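PDB 4AWT: SYE1 from Shewanella oneidensis, which binds FMN and probably acts as an oxidoreductase on CH-CH groups of donors, with NAD or NADP as acceptor, as in the old yellow enzyme family. Local coordinates for residues T59-T64 with A161-A166. The protein carries 1 engineered substitution. Residues are numbered along the deposited sequence; the frame is centred on the assembly and turned at random. Where two conformers were deposited one is given.
Sequences TQISPT and ADYRQA
Ile61 sets its terminal methyl squarely on the ring of Tyr163: CD1 lies 3.6 Å from the ring centroid and only 5° off the normal, a CH-pi contact over the middle of the face. The chi1 of 67° places CG1 between the backbone N and the carbonyl carbon, with chi2 of 176° extending the chain so that CD1 reaches the ring. The other branch, CG2, meets Ala166 CB at 3.7 Å, one turn further along the helix, while CD1 also rests on Asp162 CB at 3.8 Å, the two side chains crossing nearly at right angles. Leu101 of strand 96-102 touches both Ile61 and Ala166, and Val217 of helix 212-225 packs against Tyr163. Replacing Tyr163 by an alanine would probably leave Ile61 CD1 without the aromatic face beneath it and open a gap on the side of Val217. Polar groups meet through water. One water donates to Ile61 O and to Asp162 O, at 2.8 Å from each; a second links Ser62 OG to Asp162 OD2, while Asp162 OD1 accepts a hydrogen bond from Gln158 NE2. The contact thus joins the loop leaving barrel strand 53-60 to helix 153-172 of the TIM barrel by apolar packing, with a methyl over a ring, suggesting that the direct attraction is mainly dispersive, with two bridging waters linking the polar groups.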
ATOM      1  N   THR A  59      -7.060  -1.011  -1.765  1.00  5.01           N
ATOM      2  CA  THR A  59      -8.375  -1.235  -2.352  1.00  5.22           C
ATOM      3  C   THR A  59      -8.485  -2.729  -2.651  1.00  5.20           C
ATOM      4  O   THR A  59      -7.692  -3.327  -3.377  1.00  5.51           O
ATOM      5  CB  THR A  59      -8.597  -0.301  -3.553  1.00  5.71           C
ATOM      6  OG1 THR A  59      -9.919  -0.471  -4.059  1.00  6.45           O
ATOM      7  CG2 THR A  59      -7.654  -0.428  -4.703  1.00  6.59           C
ATOM      8  N   GLN A  60      -9.445  -3.366  -2.001  1.00  5.58           N
ATOM      9  CA  GLN A  60      -9.521  -4.831  -2.027  1.00  5.58           C
ATOM     10  C   GLN A  60      -9.904  -5.328  -3.405  1.00  5.43           C
ATOM     11  O   GLN A  60     -10.773  -4.800  -4.108  1.00  6.11           O
ATOM     12  CB  GLN A  60     -10.473  -5.381  -0.973  1.00  6.02           C
ATOM     13  CG  GLN A  60     -11.929  -4.926  -1.071  1.00  6.28           C
ATOM     14  CD  GLN A  60     -12.238  -3.709  -0.261  1.00  6.06           C
ATOM     15  OE1 GLN A  60     -11.322  -2.965   0.158  1.00  6.97           O
ATOM     16  NE2 GLN A  60     -13.497  -3.424  -0.040  1.00  7.47           N
ATOM     17  N   ILE A  61      -9.269  -6.451  -3.786  1.00  5.67           N
ATOM     18  CA  ILE A  61      -9.425  -7.048  -5.090  1.00  5.65           C
ATOM     19  C   ILE A  61     -10.633  -7.971  -5.215  1.00  5.92           C
ATOM     20  O   ILE A  61     -10.949  -8.408  -6.309  1.00  6.79           O
ATOM     21  CB  ILE A  61      -8.138  -7.801  -5.505  1.00  5.53           C
ATOM     22  CG1 ILE A  61      -7.889  -9.022  -4.621  1.00  5.86           C
ATOM     23  CG2 ILE A  61      -6.960  -6.863  -5.541  1.00  6.10           C
ATOM     24  CD1 ILE A  61      -6.699  -9.862  -5.025  1.00  6.34           C
ATOM     25  N   SER A  62     -11.290  -8.261  -4.104  1.00  6.00           N
ATOM     26  CA  SER A  62     -12.408  -9.189  -4.097  1.00  6.59           C
ATOM     27  C   SER A  62     -13.113  -9.038  -2.759  1.00  6.88           C
ATOM     28  O   SER A  62     -12.570  -8.414  -1.818  1.00  7.12           O
ATOM     29  CB  SER A  62     -11.943 -10.629  -4.230  1.00  7.18           C
ATOM     30  OG  SER A  62     -11.311 -11.023  -3.015  1.00  7.86           O
ATOM     31  N   PRO A  63     -14.293  -9.636  -2.599  1.00  8.17           N
ATOM     32  CA  PRO A  63     -14.966  -9.565  -1.307  1.00  8.83           C
ATOM     33  C   PRO A  63     -14.191 -10.143  -0.148  1.00  8.78           C
ATOM     34  O   PRO A  63     -14.354  -9.691   0.988  1.00 11.32           O
ATOM     35  CB  PRO A  63     -16.277 -10.339  -1.564  1.00 11.06           C
ATOM     36  CG  PRO A  63     -16.527 -10.148  -3.028  1.00 11.38           C
ATOM     37  CD  PRO A  63     -15.157 -10.175  -3.659  1.00  9.91           C
ATOM     38  N   THR A  64     -13.387 -11.189  -0.385  1.00  7.92           N
ATOM     39  CA  THR A  64     -12.685 -11.869   0.687  1.00  8.30           C
ATOM     40  C   THR A  64     -11.255 -11.376   0.900  1.00  7.46           C
ATOM     41  O   THR A  64     -10.540 -11.885   1.723  1.00  8.53           O
ATOM     42  CB  THR A  64     -12.689 -13.404   0.498  1.00  9.61           C
ATOM     43  OG1 THR A  64     -12.128 -13.739  -0.747  1.00  9.92           O
ATOM     44  CG2 THR A  64     -14.111 -13.951   0.564  1.00 12.06           C
ATOM     45  N   ALA A 161      -5.805 -14.556 -10.315  1.00  6.77           N
ATOM     46  CA  ALA A 161      -6.774 -14.063 -11.289  1.00  6.61           C
ATOM     47  C   ALA A 161      -7.437 -12.771 -10.794  1.00  6.07           C
ATOM     48  O   ALA A 161      -7.683 -11.867 -11.603  1.00  6.72           O
ATOM     49  CB  ALA A 161      -7.830 -15.130 -11.569  1.00  7.32           C
ATOM     50  N   ASP A 162      -7.731 -12.714  -9.518  1.00  6.27           N
ATOM     51  CA  ASP A 162      -8.350 -11.526  -8.940  1.00  6.15           C
ATOM     52  C   ASP A 162      -7.392 -10.326  -9.000  1.00  5.77           C
ATOM     53  O   ASP A 162      -7.803  -9.209  -9.292  1.00  6.19           O
ATOM     54  CB  ASP A 162      -8.799 -11.787  -7.529  1.00  6.50           C
ATOM     55  CG  ASP A 162      -9.932 -12.790  -7.373  1.00  7.09           C
ATOM     56  OD1 ASP A 162     -10.616 -13.091  -8.377  1.00  8.99           O
ATOM     57  OD2 ASP A 162     -10.152 -13.220  -6.224  1.00  8.63           O
ATOM     58  N   TYR A 163      -6.110 -10.559  -8.705  1.00  6.06           N
ATOM     59  CA  TYR A 163      -5.140  -9.478  -8.852  1.00  5.87           C
ATOM     60  C   TYR A 163      -5.039  -8.997 -10.274  1.00  5.99           C
ATOM     61  O   TYR A 163      -4.994  -7.801 -10.551  1.00  6.25           O
ATOM     62  CB  TYR A 163      -3.772  -9.917  -8.360  1.00  6.11           C
ATOM     63  CG  TYR A 163      -3.480  -9.768  -6.900  1.00  5.72           C
ATOM     64  CD1 TYR A 163      -3.405  -8.508  -6.310  1.00  5.87           C
ATOM     65  CD2 TYR A 163      -3.235 -10.872  -6.073  1.00  6.34           C
ATOM     66  CE1 TYR A 163      -3.127  -8.365  -4.965  1.00  5.97           C
ATOM     67  CE2 TYR A 163      -2.919 -10.736  -4.751  1.00  6.37           C
ATOM     68  CZ  TYR A 163      -2.870  -9.465  -4.179  1.00  5.79           C
ATOM     69  OH  TYR A 163      -2.521  -9.382  -2.854  1.00  6.48           O
ATOM     70  N   ARG A 164      -4.967  -9.948 -11.215  1.00  6.05           N
ATOM     71  CA  ARG A 164      -4.822  -9.608 -12.617  0.65  6.51           C
ATOM     72  C   ARG A 164      -5.985  -8.740 -13.073  1.00  6.14           C
ATOM     73  O   ARG A 164      -5.818  -7.709 -13.727  1.00  6.92           O
ATOM     74  CB  ARG A 164      -4.702 -10.916 -13.430  0.65  6.53           C
ATOM     75  CG  ARG A 164      -4.080 -10.698 -14.796  0.65  6.36           C
ATOM     76  CD  ARG A 164      -4.168 -11.985 -15.623  0.65  6.53           C
ATOM     77  NE  ARG A 164      -3.453 -11.884 -16.865  0.65  7.18           N
ATOM     78  CZ  ARG A 164      -3.853 -11.153 -17.887  0.65  6.96           C
ATOM     79  NH1 ARG A 164      -5.010 -10.494 -17.871  0.65  7.84           N
ATOM     80  NH2 ARG A 164      -3.102 -11.090 -18.982  0.65  8.55           N
ATOM     81  N   GLN A 165      -7.194  -9.188 -12.733  1.00  6.31           N
ATOM     82  CA  GLN A 165      -8.364  -8.436 -13.138  1.00  6.65           C
ATOM     83  C   GLN A 165      -8.428  -7.081 -12.445  1.00  6.11           C
ATOM     84  O   GLN A 165      -8.853  -6.098 -13.052  1.00  6.76           O
ATOM     85  CB  GLN A 165      -9.637  -9.251 -12.882  1.00  7.34           C
ATOM     86  CG  GLN A 165     -10.882  -8.559 -13.416  1.00  8.65           C
ATOM     87  CD  GLN A 165     -10.844  -8.308 -14.895  1.00 10.45           C
ATOM     88  OE1 GLN A 165     -11.148  -7.158 -15.405  1.00 12.19           O
ATOM     89  NE2 GLN A 165     -10.478  -9.268 -15.669  1.00 13.05           N
ATOM     90  N   ALA A 166      -8.015  -7.028 -11.182  1.00  6.19           N
ATOM     91  CA  ALA A 166      -8.021  -5.768 -10.459  1.00  6.13           C
ATOM     92  C   ALA A 166      -7.097  -4.756 -11.120  1.00  5.85           C
ATOM     93  O   ALA A 166      -7.387  -3.566 -11.139  1.00  6.41           O
ATOM     94  CB  ALA A 166      -7.624  -5.956  -9.018  1.00  6.33           C
TER
HETATM   95  O   HOH W   1     -10.402  -8.263  -9.017  1.00  8.47           O
HETATM   96  O   HOH W   2      -9.210 -12.525  -3.789  1.00  8.32           O